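Local coordinates for extracellular solute-binding protein, family 5 (Chelativorans sp., PDB 6WM6) that binds EDTA and other aminopolycarboxylates in the periplasm, consistent with a role in delivering them to an ABC transporter for uptake, at residues Q262-T265 with A266-N269; A289-Y293 with L294-F298; I321-R324 with K325-T329; T329-A333 with G334-A338. One frame throughout, in Å; residues are numbered along the deposited sequence.

Interaction 1. Residues Q262-T265 with A266-N269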
ATOM      1  N   GLN A 262       8.829  11.714  16.917  1.00 47.75           N
ATOM      2  CA  GLN A 262       8.933  11.445  18.344  1.00 42.33           C
ATOM      3  C   GLN A 262       8.803   9.958  18.677  1.00 28.72           C
ATOM      4  O   GLN A 262       8.790   9.599  19.856  1.00 30.59           O
ATOM      5  CB  GLN A 262       7.855  12.222  19.101  1.00 55.12           C
ATOM      6  CG  GLN A 262       7.971  13.728  18.955  1.00 74.78           C
ATOM      7  CD  GLN A 262       6.805  14.466  19.578  1.00 86.37           C
ATOM      8  OE1 GLN A 262       5.805  13.860  19.969  1.00 85.24           O
ATOM      9  NE2 GLN A 262       6.926  15.784  19.675  1.00 94.56           N
ATOM     10  N   GLN A 263       8.705   9.091  17.669  1.00 28.86           N
ATOM     11  CA  GLN A 263       8.442   7.678  17.948  1.00 24.70           C
ATOM     12  C   GLN A 263       9.674   6.972  18.506  1.00 22.75           C
ATOM     13  O   GLN A 263       9.551   6.134  19.406  1.00 23.29           O
ATOM     14  CB  GLN A 263       7.886   6.995  16.702  1.00 28.21           C
ATOM     15  CG  GLN A 263       6.490   7.533  16.347  1.00 30.34           C
ATOM     16  CD  GLN A 263       5.706   6.696  15.347  1.00 40.18           C
ATOM     17  OE1 GLN A 263       4.562   7.033  15.028  1.00 47.77           O
ATOM     18  NE2 GLN A 263       6.294   5.623  14.854  1.00 30.82           N
ATOM     19  N   LEU A 264      10.873   7.318  18.029  1.00 25.66           N
ATOM     20  CA  LEU A 264      12.065   6.670  18.565  1.00 26.75           C
ATOM     21  C   LEU A 264      12.296   7.061  20.023  1.00 23.82           C
ATOM     22  O   LEU A 264      12.706   6.227  20.845  1.00 25.12           O
ATOM     23  CB  LEU A 264      13.275   6.989  17.690  1.00 33.52           C
ATOM     24  CG  LEU A 264      14.498   6.088  17.819  1.00 37.77           C
ATOM     25  CD1 LEU A 264      14.187   4.605  17.740  1.00 32.47           C
ATOM     26  CD2 LEU A 264      15.487   6.465  16.711  1.00 45.80           C
ATOM     27  N   THR A 265      12.004   8.314  20.380  1.00 27.76           N
ATOM     28  CA  THR A 265      12.108   8.723  21.774  1.00 29.20           C
ATOM     29  C   THR A 265      11.144   7.933  22.659  1.00 25.63           C
ATOM     30  O   THR A 265      11.511   7.489  23.754  1.00 26.18           O
ATOM     31  CB  THR A 265      11.851  10.228  21.899  1.00 34.11           C
ATOM     32  OG1 THR A 265      12.890  10.943  21.211  1.00 37.68           O
ATOM     33  CG2 THR A 265      11.821  10.662  23.358  1.00 34.63           C
ATOM     34  N   ALA A 266       9.913   7.732  22.185  1.00 25.61           N
ATOM     35  CA  ALA A 266       8.936   6.962  22.948  1.00 23.64           C
ATOM     36  C   ALA A 266       9.396   5.518  23.146  1.00 22.62           C
ATOM     37  O   ALA A 266       9.151   4.912  24.201  1.00 23.78           O
ATOM     38  CB  ALA A 266       7.580   7.003  22.239  1.00 24.74           C
ATOM     39  N   LEU A 267      10.041   4.934  22.127  1.00 21.66           N
ATOM     40  CA  LEU A 267      10.556   3.572  22.255  1.00 20.69           C
ATOM     41  C   LEU A 267      11.665   3.518  23.304  1.00 20.26           C
ATOM     42  O   LEU A 267      11.677   2.627  24.168  1.00 22.75           O
ATOM     43  CB  LEU A 267      11.038   3.089  20.879  1.00 18.74           C
ATOM     44  CG  LEU A 267      11.623   1.700  20.818  1.00 19.28           C
ATOM     45  CD1 LEU A 267      10.621   0.612  21.077  1.00 21.32           C
ATOM     46  CD2 LEU A 267      12.272   1.493  19.421  1.00 21.26           C
ATOM     47  N   GLU A 268      12.605   4.461  23.235  1.00 22.67           N
ATOM     48  CA  GLU A 268      13.700   4.493  24.199  1.00 25.38           C
ATOM     49  C   GLU A 268      13.190   4.688  25.620  1.00 22.44           C
ATOM     50  O   GLU A 268      13.734   4.100  26.567  1.00 28.13           O
ATOM     51  CB  GLU A 268      14.673   5.610  23.828  1.00 28.55           C
ATOM     52  CG  GLU A 268      15.886   5.694  24.750  1.00 45.72           C
ATOM     53  CD  GLU A 268      16.897   6.736  24.307  1.00 62.70           C
ATOM     54  OE1 GLU A 268      16.642   7.429  23.297  1.00 64.24           O
ATOM     55  OE2 GLU A 268      17.948   6.861  24.976  1.00 59.29           O
ATOM     56  N   ASN A 269      12.128   5.480  25.790  1.00 25.45           N
ATOM     57  CA  ASN A 269      11.582   5.766  27.110  1.00 27.71           C
ATOM     58  C   ASN A 269      10.676   4.666  27.642  1.00 28.12           C
ATOM     59  O   ASN A 269      10.192   4.776  28.774  1.00 29.87           O
ATOM     60  CB  ASN A 269      10.767   7.067  27.079  1.00 32.04           C
ATOM     61  CG  ASN A 269      11.620   8.289  26.821  1.00 51.32           C
ATOM     62  OD1 ASN A 269      12.825   8.289  27.075  1.00 56.45           O
ATOM     63  ND2 ASN A 269      10.994   9.347  26.317  1.00 50.96           N
TER
HETATM   64  O   HOH W   1      15.781   7.764  20.922  1.00 50.50           O

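Interaction 2. Residues A289-Y293 with L294-F298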
ATOM      1  N   ALA A 289      20.426   1.875  15.763  1.00 25.48           N
ATOM      2  CA  ALA A 289      21.563   0.986  15.965  1.00 26.81           C
ATOM      3  C   ALA A 289      22.300   1.277  17.270  1.00 25.93           C
ATOM      4  O   ALA A 289      22.793   0.353  17.920  1.00 29.84           O
ATOM      5  CB  ALA A 289      22.521   1.104  14.782  1.00 27.67           C
ATOM      6  N   GLY A 290      22.355   2.534  17.669  1.00 25.34           N
ATOM      7  CA  GLY A 290      23.005   2.903  18.914  1.00 25.05           C
ATOM      8  C   GLY A 290      22.261   2.490  20.162  1.00 30.08           C
ATOM      9  O   GLY A 290      22.844   2.550  21.253  1.00 30.65           O
ATOM     10  N   LEU A 291      21.002   2.062  20.029  1.00 29.48           N
ATOM     11  CA  LEU A 291      20.173   1.673  21.164  1.00 27.52           C
ATOM     12  C   LEU A 291      20.161   0.172  21.399  1.00 26.18           C
ATOM     13  O   LEU A 291      19.363  -0.316  22.209  1.00 25.01           O
ATOM     14  CB  LEU A 291      18.751   2.198  20.963  1.00 29.16           C
ATOM     15  CG  LEU A 291      18.607   3.708  20.816  1.00 34.11           C
ATOM     16  CD1 LEU A 291      17.176   4.075  20.437  1.00 40.25           C
ATOM     17  CD2 LEU A 291      19.040   4.426  22.081  1.00 37.46           C
ATOM     18  N   ASP A 292      21.037  -0.582  20.733  1.00 26.28           N
ATOM     19  CA  ASP A 292      21.062  -2.028  20.928  1.00 26.57           C
ATOM     20  C   ASP A 292      21.243  -2.410  22.393  1.00 27.65           C
ATOM     21  O   ASP A 292      20.717  -3.437  22.837  1.00 29.44           O
ATOM     22  CB  ASP A 292      22.131  -2.673  20.041  1.00 32.24           C
ATOM     23  CG  ASP A 292      23.535  -2.200  20.369  1.00 49.35           C
ATOM     24  OD1 ASP A 292      23.689  -1.075  20.895  1.00 44.09           O
ATOM     25  OD2 ASP A 292      24.487  -2.954  20.091  1.00 52.51           O
ATOM     26  N   TYR A 293      21.966  -1.589  23.168  1.00 29.89           N
ATOM     27  CA  TYR A 293      22.217  -1.927  24.566  1.00 29.63           C
ATOM     28  C   TYR A 293      20.959  -1.855  25.424  1.00 27.46           C
ATOM     29  O   TYR A 293      20.944  -2.425  26.521  1.00 32.17           O
ATOM     30  CB  TYR A 293      23.323  -1.027  25.153  1.00 29.29           C
ATOM     31  CG  TYR A 293      22.941   0.425  25.328  1.00 32.49           C
ATOM     32  CD1 TYR A 293      23.074   1.334  24.290  1.00 28.40           C
ATOM     33  CD2 TYR A 293      22.465   0.893  26.548  1.00 37.88           C
ATOM     34  CE1 TYR A 293      22.735   2.665  24.446  1.00 32.74           C
ATOM     35  CE2 TYR A 293      22.125   2.227  26.719  1.00 39.72           C
ATOM     36  CZ  TYR A 293      22.269   3.108  25.671  1.00 35.95           C
ATOM     37  OH  TYR A 293      21.935   4.435  25.836  1.00 33.37           O
ATOM     38  N   LEU A 294      19.896  -1.207  24.942  1.00 24.23           N
ATOM     39  CA  LEU A 294      18.613  -1.183  25.612  1.00 23.23           C
ATOM     40  C   LEU A 294      17.676  -2.286  25.116  1.00 23.44           C
ATOM     41  O   LEU A 294      16.478  -2.256  25.402  1.00 25.51           O
ATOM     42  CB  LEU A 294      17.940   0.181  25.412  1.00 29.08           C
ATOM     43  CG  LEU A 294      18.673   1.382  26.017  1.00 32.87           C
ATOM     44  CD1 LEU A 294      17.982   2.677  25.612  1.00 37.24           C
ATOM     45  CD2 LEU A 294      18.740   1.259  27.537  1.00 34.51           C
ATOM     46  N   GLY A 295      18.199  -3.244  24.357  1.00 23.30           N
ATOM     47  CA  GLY A 295      17.383  -4.331  23.866  1.00 23.65           C
ATOM     48  C   GLY A 295      16.571  -3.973  22.648  1.00 20.31           C
ATOM     49  O   GLY A 295      15.548  -4.621  22.400  1.00 22.99           O
ATOM     50  N   ILE A 296      16.989  -2.969  21.889  1.00 19.59           N
ATOM     51  CA  ILE A 296      16.285  -2.527  20.685  1.00 19.29           C
ATOM     52  C   ILE A 296      16.980  -3.098  19.464  1.00 19.54           C
ATOM     53  O   ILE A 296      18.216  -3.081  19.377  1.00 20.69           O
ATOM     54  CB  ILE A 296      16.224  -0.993  20.622  1.00 18.77           C
ATOM     55  CG1 ILE A 296      15.289  -0.483  21.748  1.00 21.28           C
ATOM     56  CG2 ILE A 296      15.783  -0.518  19.243  1.00 20.80           C
ATOM     57  CD1 ILE A 296      15.361   0.993  22.005  1.00 22.26           C
ATOM     58  N   ASP A 297      16.186  -3.626  18.535  1.00 19.45           N
ATOM     59  CA  ASP A 297      16.682  -4.125  17.256  1.00 19.97           C
ATOM     60  C   ASP A 297      15.809  -3.531  16.167  1.00 17.87           C
ATOM     61  O   ASP A 297      14.809  -2.860  16.426  1.00 18.03           O
ATOM     62  CB  ASP A 297      16.653  -5.660  17.192  1.00 21.51           C
ATOM     63  CG  ASP A 297      17.707  -6.228  16.228  1.00 31.06           C
ATOM     64  OD1 ASP A 297      18.372  -5.449  15.485  1.00 29.31           O
ATOM     65  OD2 ASP A 297      17.864  -7.467  16.223  1.00 44.87           O
ATOM     66  N   PHE A 298      16.196  -3.776  14.910  1.00 18.24           N
ATOM     67  CA  PHE A 298      15.414  -3.238  13.806  1.00 17.94           C
ATOM     68  C   PHE A 298      15.528  -4.120  12.572  1.00 17.63           C
ATOM     69  O   PHE A 298      16.494  -4.867  12.407  1.00 19.05           O
ATOM     70  CB  PHE A 298      15.796  -1.776  13.492  1.00 19.68           C
ATOM     71  CG  PHE A 298      17.186  -1.579  12.987  1.00 20.97           C
ATOM     72  CD1 PHE A 298      18.251  -1.485  13.863  1.00 25.31           C
ATOM     73  CD2 PHE A 298      17.428  -1.463  11.630  1.00 26.62           C
ATOM     74  CE1 PHE A 298      19.543  -1.293  13.402  1.00 28.57           C
ATOM     75  CE2 PHE A 298      18.720  -1.271  11.157  1.00 30.28           C
ATOM     76  CZ  PHE A 298      19.773  -1.185  12.046  1.00 32.44           C
TER

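Interaction 3. Residues I321-R324 with K325-T329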
ATOM      1  N   ILE A 321       4.483  16.744 -24.459  1.00 19.14           N
ATOM      2  CA  ILE A 321       5.267  15.533 -24.223  1.00 17.92           C
ATOM      3  C   ILE A 321       6.757  15.766 -24.426  1.00 18.59           C
ATOM      4  O   ILE A 321       7.583  15.089 -23.801  1.00 18.73           O
ATOM      5  CB  ILE A 321       4.706  14.384 -25.097  1.00 17.31           C
ATOM      6  CG1 ILE A 321       5.283  13.038 -24.663  1.00 19.88           C
ATOM      7  CG2 ILE A 321       4.950  14.654 -26.592  1.00 20.43           C
ATOM      8  CD1 ILE A 321       4.555  11.863 -25.282  1.00 21.44           C
ATOM      9  N   ALA A 322       7.145  16.690 -25.307  1.00 19.27           N
ATOM     10  CA  ALA A 322       8.572  16.939 -25.498  1.00 18.17           C
ATOM     11  C   ALA A 322       9.211  17.501 -24.235  1.00 18.81           C
ATOM     12  O   ALA A 322      10.349  17.152 -23.899  1.00 19.30           O
ATOM     13  CB  ALA A 322       8.784  17.885 -26.682  1.00 20.92           C
ATOM     14  N   LEU A 323       8.515  18.396 -23.539  1.00 18.54           N
ATOM     15  CA  LEU A 323       9.061  18.937 -22.297  1.00 19.49           C
ATOM     16  C   LEU A 323       9.136  17.846 -21.236  1.00 18.18           C
ATOM     17  O   LEU A 323      10.123  17.760 -20.494  1.00 18.22           O
ATOM     18  CB  LEU A 323       8.251  20.148 -21.818  1.00 19.52           C
ATOM     19  CG  LEU A 323       8.782  20.821 -20.561  1.00 21.17           C
ATOM     20  CD1 LEU A 323      10.199  21.336 -20.766  1.00 22.62           C
ATOM     21  CD2 LEU A 323       7.867  21.976 -20.124  1.00 23.63           C
ATOM     22  N   ARG A 324       8.115  16.979 -21.176  1.00 16.95           N
ATOM     23  CA  ARG A 324       8.152  15.856 -20.238  1.00 17.28           C
ATOM     24  C   ARG A 324       9.364  14.982 -20.495  1.00 16.37           C
ATOM     25  O   ARG A 324      10.134  14.665 -19.566  1.00 16.56           O
ATOM     26  CB  ARG A 324       6.881  15.015 -20.336  1.00 17.49           C
ATOM     27  CG  ARG A 324       5.631  15.791 -19.963  1.00 17.52           C
ATOM     28  CD  ARG A 324       4.445  14.879 -19.633  1.00 17.77           C
ATOM     29  NE  ARG A 324       3.985  13.943 -20.664  1.00 17.16           N
ATOM     30  CZ  ARG A 324       3.094  14.243 -21.609  1.00 17.86           C
ATOM     31  NH1 ARG A 324       2.611  15.473 -21.711  1.00 18.94           N
ATOM     32  NH2 ARG A 324       2.690  13.298 -22.439  1.00 18.59           N
ATOM     33  N   LYS A 325       9.563  14.580 -21.755  1.00 17.20           N
ATOM     34  CA  LYS A 325      10.675  13.692 -22.064  1.00 17.60           C
ATOM     35  C   LYS A 325      12.016  14.360 -21.816  1.00 18.13           C
ATOM     36  O   LYS A 325      12.960  13.709 -21.345  1.00 18.65           O
ATOM     37  CB  LYS A 325      10.563  13.170 -23.494  1.00 19.08           C
ATOM     38  CG  LYS A 325       9.383  12.235 -23.660  1.00 19.72           C
ATOM     39  CD  LYS A 325       9.262  11.625 -25.038  1.00 21.53           C
ATOM     40  CE  LYS A 325       8.112  10.633 -25.016  1.00 26.06           C
ATOM     41  NZ  LYS A 325       7.917   9.897 -26.289  1.00 33.58           N
ATOM     42  N   ALA A 326      12.126  15.656 -22.097  1.00 18.10           N
ATOM     43  CA  ALA A 326      13.384  16.343 -21.854  1.00 19.10           C
ATOM     44  C   ALA A 326      13.699  16.395 -20.368  1.00 17.96           C
ATOM     45  O   ALA A 326      14.833  16.109 -19.950  1.00 18.92           O
ATOM     46  CB  ALA A 326      13.333  17.758 -22.432  1.00 19.85           C
ATOM     47  N   VAL A 327      12.706  16.726 -19.547  1.00 17.17           N
ATOM     48  CA  VAL A 327      12.911  16.746 -18.097  1.00 18.91           C
ATOM     49  C   VAL A 327      13.338  15.377 -17.596  1.00 17.67           C
ATOM     50  O   VAL A 327      14.298  15.251 -16.816  1.00 18.20           O
ATOM     51  CB  VAL A 327      11.647  17.270 -17.389  1.00 19.08           C
ATOM     52  CG1 VAL A 327      11.640  16.910 -15.897  1.00 21.24           C
ATOM     53  CG2 VAL A 327      11.525  18.776 -17.613  1.00 20.27           C
ATOM     54  N   LEU A 328      12.639  14.331 -18.031  1.00 17.25           N
ATOM     55  CA  LEU A 328      12.968  12.997 -17.526  1.00 17.31           C
ATOM     56  C   LEU A 328      14.350  12.547 -17.981  1.00 18.97           C
ATOM     57  O   LEU A 328      15.050  11.852 -17.234  1.00 18.62           O
ATOM     58  CB  LEU A 328      11.918  11.978 -17.942  1.00 17.32           C
ATOM     59  CG  LEU A 328      10.496  12.213 -17.414  1.00 17.61           C
ATOM     60  CD1 LEU A 328       9.632  11.008 -17.721  1.00 17.84           C
ATOM     61  CD2 LEU A 328      10.527  12.549 -15.949  1.00 17.90           C
ATOM     62  N   THR A 329      14.776  12.959 -19.174  1.00 18.69           N
ATOM     63  CA  THR A 329      16.096  12.591 -19.677  1.00 18.34           C
ATOM     64  C   THR A 329      17.200  13.310 -18.912  1.00 19.59           C
ATOM     65  O   THR A 329      18.261  12.725 -18.650  1.00 19.58           O
ATOM     66  CB  THR A 329      16.143  12.908 -21.166  1.00 18.37           C
ATOM     67  OG1 THR A 329      15.167  12.123 -21.856  1.00 19.54           O
ATOM     68  CG2 THR A 329      17.519  12.606 -21.781  1.00 19.99           C
TER

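Interaction 4. Residues T329-A333 with G334-A338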
ATOM      1  N   THR A 329      14.776  12.959 -19.174  1.00 18.69           N
ATOM      2  CA  THR A 329      16.096  12.591 -19.677  1.00 18.34           C
ATOM      3  C   THR A 329      17.200  13.310 -18.912  1.00 19.59           C
ATOM      4  O   THR A 329      18.261  12.725 -18.650  1.00 19.58           O
ATOM      5  CB  THR A 329      16.143  12.908 -21.166  1.00 18.37           C
ATOM      6  OG1 THR A 329      15.167  12.123 -21.856  1.00 19.54           O
ATOM      7  CG2 THR A 329      17.519  12.606 -21.781  1.00 19.99           C
ATOM      8  N   ALA A 330      16.970  14.564 -18.529  1.00 18.42           N
ATOM      9  CA  ALA A 330      17.953  15.329 -17.780  1.00 19.34           C
ATOM     10  C   ALA A 330      18.101  14.855 -16.341  1.00 20.22           C
ATOM     11  O   ALA A 330      19.177  15.005 -15.739  1.00 20.68           O
ATOM     12  CB  ALA A 330      17.552  16.803 -17.790  1.00 20.91           C
ATOM     13  N   ILE A 331      17.045  14.300 -15.747  1.00 19.27           N
ATOM     14  CA  ILE A 331      17.156  13.799 -14.378  1.00 18.57           C
ATOM     15  C   ILE A 331      18.198  12.695 -14.334  1.00 19.63           C
ATOM     16  O   ILE A 331      18.212  11.785 -15.170  1.00 20.90           O
ATOM     17  CB  ILE A 331      15.776  13.338 -13.880  1.00 20.11           C
ATOM     18  CG1 ILE A 331      14.895  14.546 -13.651  1.00 20.16           C
ATOM     19  CG2 ILE A 331      15.906  12.489 -12.629  1.00 21.04           C
ATOM     20  CD1 ILE A 331      13.438  14.211 -13.358  1.00 23.83           C
ATOM     21  N   ASP A 332      19.087  12.766 -13.336  1.00 20.53           N
ATOM     22  CA  ASP A 332      20.145  11.768 -13.142  1.00 22.73           C
ATOM     23  C   ASP A 332      19.705  10.847 -12.015  1.00 22.02           C
ATOM     24  O   ASP A 332      19.884  11.166 -10.837  1.00 21.86           O
ATOM     25  CB  ASP A 332      21.453  12.478 -12.795  1.00 22.06           C
ATOM     26  CG  ASP A 332      22.648  11.537 -12.723  1.00 27.13           C
ATOM     27  OD1 ASP A 332      22.465  10.326 -12.488  1.00 26.43           O
ATOM     28  OD2 ASP A 332      23.781  12.036 -12.891  1.00 31.08           O
ATOM     29  N   ALA A 333      19.110   9.704 -12.374  1.00 20.90           N
ATOM     30  CA  ALA A 333      18.569   8.801 -11.362  1.00 20.76           C
ATOM     31  C   ALA A 333      19.671   8.144 -10.548  1.00 21.19           C
ATOM     32  O   ALA A 333      19.468   7.871  -9.358  1.00 21.19           O
ATOM     33  CB  ALA A 333      17.681   7.736 -12.015  1.00 21.18           C
ATOM     34  N   GLY A 334      20.827   7.897 -11.154  1.00 22.27           N
ATOM     35  CA  GLY A 334      21.952   7.366 -10.389  1.00 23.55           C
ATOM     36  C   GLY A 334      22.363   8.307  -9.281  1.00 23.33           C
ATOM     37  O   GLY A 334      22.574   7.894  -8.143  1.00 23.76           O
ATOM     38  N   ASP A 335      22.463   9.597  -9.598  1.00 22.94           N
ATOM     39  CA  ASP A 335      22.813  10.578  -8.576  1.00 25.13           C
ATOM     40  C   ASP A 335      21.700  10.725  -7.553  1.00 22.80           C
ATOM     41  O   ASP A 335      21.953  10.866  -6.353  1.00 25.47           O
ATOM     42  CB  ASP A 335      23.092  11.929  -9.239  1.00 25.52           C
ATOM     43  CG  ASP A 335      23.569  12.973  -8.242  1.00 27.74           C
ATOM     44  OD1 ASP A 335      24.706  12.821  -7.739  1.00 30.51           O
ATOM     45  OD2 ASP A 335      22.808  13.926  -7.936  1.00 26.45           O
ATOM     46  N   LEU A 336      20.449  10.699  -8.000  1.00 23.84           N
ATOM     47  CA  LEU A 336      19.329  10.804  -7.083  1.00 23.96           C
ATOM     48  C   LEU A 336      19.416   9.723  -6.012  1.00 22.58           C
ATOM     49  O   LEU A 336      19.265   9.987  -4.812  1.00 24.54           O
ATOM     50  CB  LEU A 336      18.044  10.656  -7.894  1.00 34.36           C
ATOM     51  CG  LEU A 336      16.752  11.280  -7.429  1.00 33.28           C
ATOM     52  CD1 LEU A 336      16.891  12.745  -7.120  1.00 28.92           C
ATOM     53  CD2 LEU A 336      15.732  11.084  -8.544  1.00 25.95           C
ATOM     54  N   LYS A 337      19.649   8.479  -6.433  1.00 21.05           N
ATOM     55  CA  LYS A 337      19.738   7.377  -5.490  1.00 21.74           C
ATOM     56  C   LYS A 337      21.042   7.423  -4.699  1.00 19.68           C
ATOM     57  O   LYS A 337      21.050   7.097  -3.511  1.00 20.09           O
ATOM     58  CB  LYS A 337      19.587   6.058  -6.256  1.00 22.02           C
ATOM     59  CG  LYS A 337      19.331   4.855  -5.367  1.00 20.89           C
ATOM     60  CD  LYS A 337      19.009   3.582  -6.164  1.00 20.48           C
ATOM     61  CE  LYS A 337      20.207   2.994  -6.861  1.00 21.29           C
ATOM     62  NZ  LYS A 337      21.153   2.345  -5.901  1.00 21.29           N
ATOM     63  N   ALA A 338      22.138   7.850  -5.336  1.00 20.81           N
ATOM     64  CA  ALA A 338      23.425   7.953  -4.652  1.00 21.34           C
ATOM     65  C   ALA A 338      23.385   8.951  -3.507  1.00 23.17           C
ATOM     66  O   ALA A 338      24.065   8.752  -2.482  1.00 25.66           O
ATOM     67  CB  ALA A 338      24.522   8.370  -5.635  1.00 23.53           C
TER

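Interaction 1. Residues Q262-T265 with A266-N269
Four successive i to i+4 bonds join Gln262-Thr265 to Ala266-Asn269, from Ala266 N to Gln262 O through to Asn269 N to Thr265 O, and make this a short alpha-helix of barely two turns. The Glu268 N to Leu264 O bond is the straightest, 167° at the hydrogen. Leu264 and Leu267 stand one turn apart on the buried side. Their methyls Leu264 CD1 and Leu267 CD2 touch at 4.0 Å, and the two side chains run at a slant to each other. Both also rest on Ile535 of strand 524-537. Thr265 and Asn269 line the exposed side and point the same way. With Thr265 CG2 anti to the backbone N, this methyl reaches Asn269 ND2 at 3.3 Å. The hydroxyl OG1 sits on the N side instead. The extended chain of Glu268 carries its carboxylate out to a water that also lies near Leu264 O. The water's leg to Glu268 OE1 is doubtfully short and its leg to Leu264 O is weak, so this is at best a weak link. The chemistry is two-sided: the leucines hold the helix to the sheet by apolar packing against Ile535, while Thr265 and Asn269 give the outer side a polar surface.

Interaction 2. Residues A289-Y293 with L294-F298
Leu291 and Ile296 lie side by side and point the same way. The end methyl Ile296 CD1 rests against Leu291 CB, at 3.7 Å, and Leu291 CD1, at 3.9 Å. On its other branch, Leu291 CD2 meets Leu294 CD1 at 4.1 Å, and these two leucines lie askew. The side chain of Leu291 thus lies across the shallow groove formed by Leu294 CD1 and Ile296 CD1. Leu294 also presses on the ring before it. Its CG lies over one face of Tyr293, 4.0 Å from the ring centroid, in a CH-pi contact offset toward the CE2 side. Leu294 CD2 reaches Tyr293 CE2 at 3.6 Å. The ring can stand alongside Leu294 because Tyr293 CG is placed between the backbone N and the carbonyl carbon (chi1 69°).

The segment is a tight helix-to-strand connection. The end of helix 282-290 passes through a 3-10 turn into strand 296-299, which pairs with strand 524-537. Leu294 N bonds to Leu291 O and Gly295 N to Asp292 O, each donor lying well above the carbonyl plane. Gly295 has positive phi (81°), where a side chain would be jammed against the preceding carbonyl oxygen. Across the turn, Asp292 CA makes a CA-H...O contact with Ile296 O at 3.4 Å. At the far end Phe298 CE1 comes obliquely to Ala289 CA, with Ala289 CB at 4.1 Å from the same ring atom.

Interaction 3. Residues I321-R324 with K325-T329
Ile321 and Lys325 lie side by side and point the same way, one helical turn apart. Lys325 is fully extended beyond CG, and its CE rests 3.7 Å from Ile321 CG1. Ile321 CG1 is anti to the backbone N (chi1 -167°), which turns CG1 and CD1 toward the lysine chain. An alanine in place of Lys325 would probably leave Ile321 CG1 and CD1 without this aliphatic cover. Arg324 takes another course. Its chain bends at chi3 (-59°) and folds back, so that Ile321 CA lies over the centre of one guanidinium face, 3.6 Å from its plane. The group is held by Met318 O at NH1 and Tyr521 O at NH2, and it makes a cation-pi contact with Tyr521. On a different side of the helix, Leu323 CD1 and Val327 CG2 meet loosely at 4.3 Å. Thr329 OG1 gives a hydrogen bond to Lys325 O at 2.8 Å. Thr329 N reaches the same oxygen from the opposite face of its plane, so two donors grip it. Backbone bonds from Lys325 N to Ile321 O through Leu328 N to Arg324 O run regularly along the segment. This is i to i+4 packing in a largely buried alpha-helix, packed against strand 305-311 and helix 377-386 of the periplasmic binding protein fold.

Interaction 4. Residues T329-A333 with G334-A338
Asp332 caps the N terminus of helix 333-340 by accepting from Asp335 N. The bond from Asp335 N to Asp332 OD1 is 3.0 Å long and nearly straight, 165° at the hydrogen. It meets the oxygen from above the carboxylate plane. Asp332 CG is anti to the backbone N (chi1 -174°), and this directs OD1 over the first helical turn. The negative group there would probably be favoured by the positive end of the helix dipole. A leucine here would probably leave Asp335 N without its capping acceptor and the first turn more easily frayed.

Among backbone bonds, Leu336 N bonds to Asp332 O in the carbonyl plane, at 2.9 Å. Lys337 N bonds to Ala333 O at 3.0 Å.

Among charged groups, the Asp332 and Asp335 side chains cross at about a right angle. Their like-charged ends, Asp332 OD2 and Asp335 OD1, stay 5.3 Å apart. Asp335 is engaged elsewhere, by a salt bridge to Lys339 and a hydrogen bond between its OD2 and Tyr428 OH. Lys337 turns away to a salt bridge with Asp342.

Apolar packing is slight. Ile331, the first residue to leave the preceding helix, shares Tyr428 of helix 416-429 with Leu336. Between themselves, these two meet at Ile331 CG2 and Leu336 CD2, 4.3 Å apart.

How the interactions relate
From the N terminus, interaction 1 forms helix 263-268, and interaction 2 follows where helix 282-290 turns into strand 296-299. Each contact is local and closes no long loop. The four come in series, without nesting or crossing, and only interactions 3 and 4 overlap, at Thr329. Interactions 1 and 2 touch: Glu268 CG packs on Leu294 CD1 at 3.8 Å, and Leu267 CG on Ile296 CD1 at 4.0 Å. Together they bring helix 263-268 and strand 296-299 against strand 524-537. Interaction 3 builds helix 321-330, and interaction 4 carries the chain into helix 333-340, beside another part of that strand. The centres of interactions 2 and 3 lie about 46 Å apart.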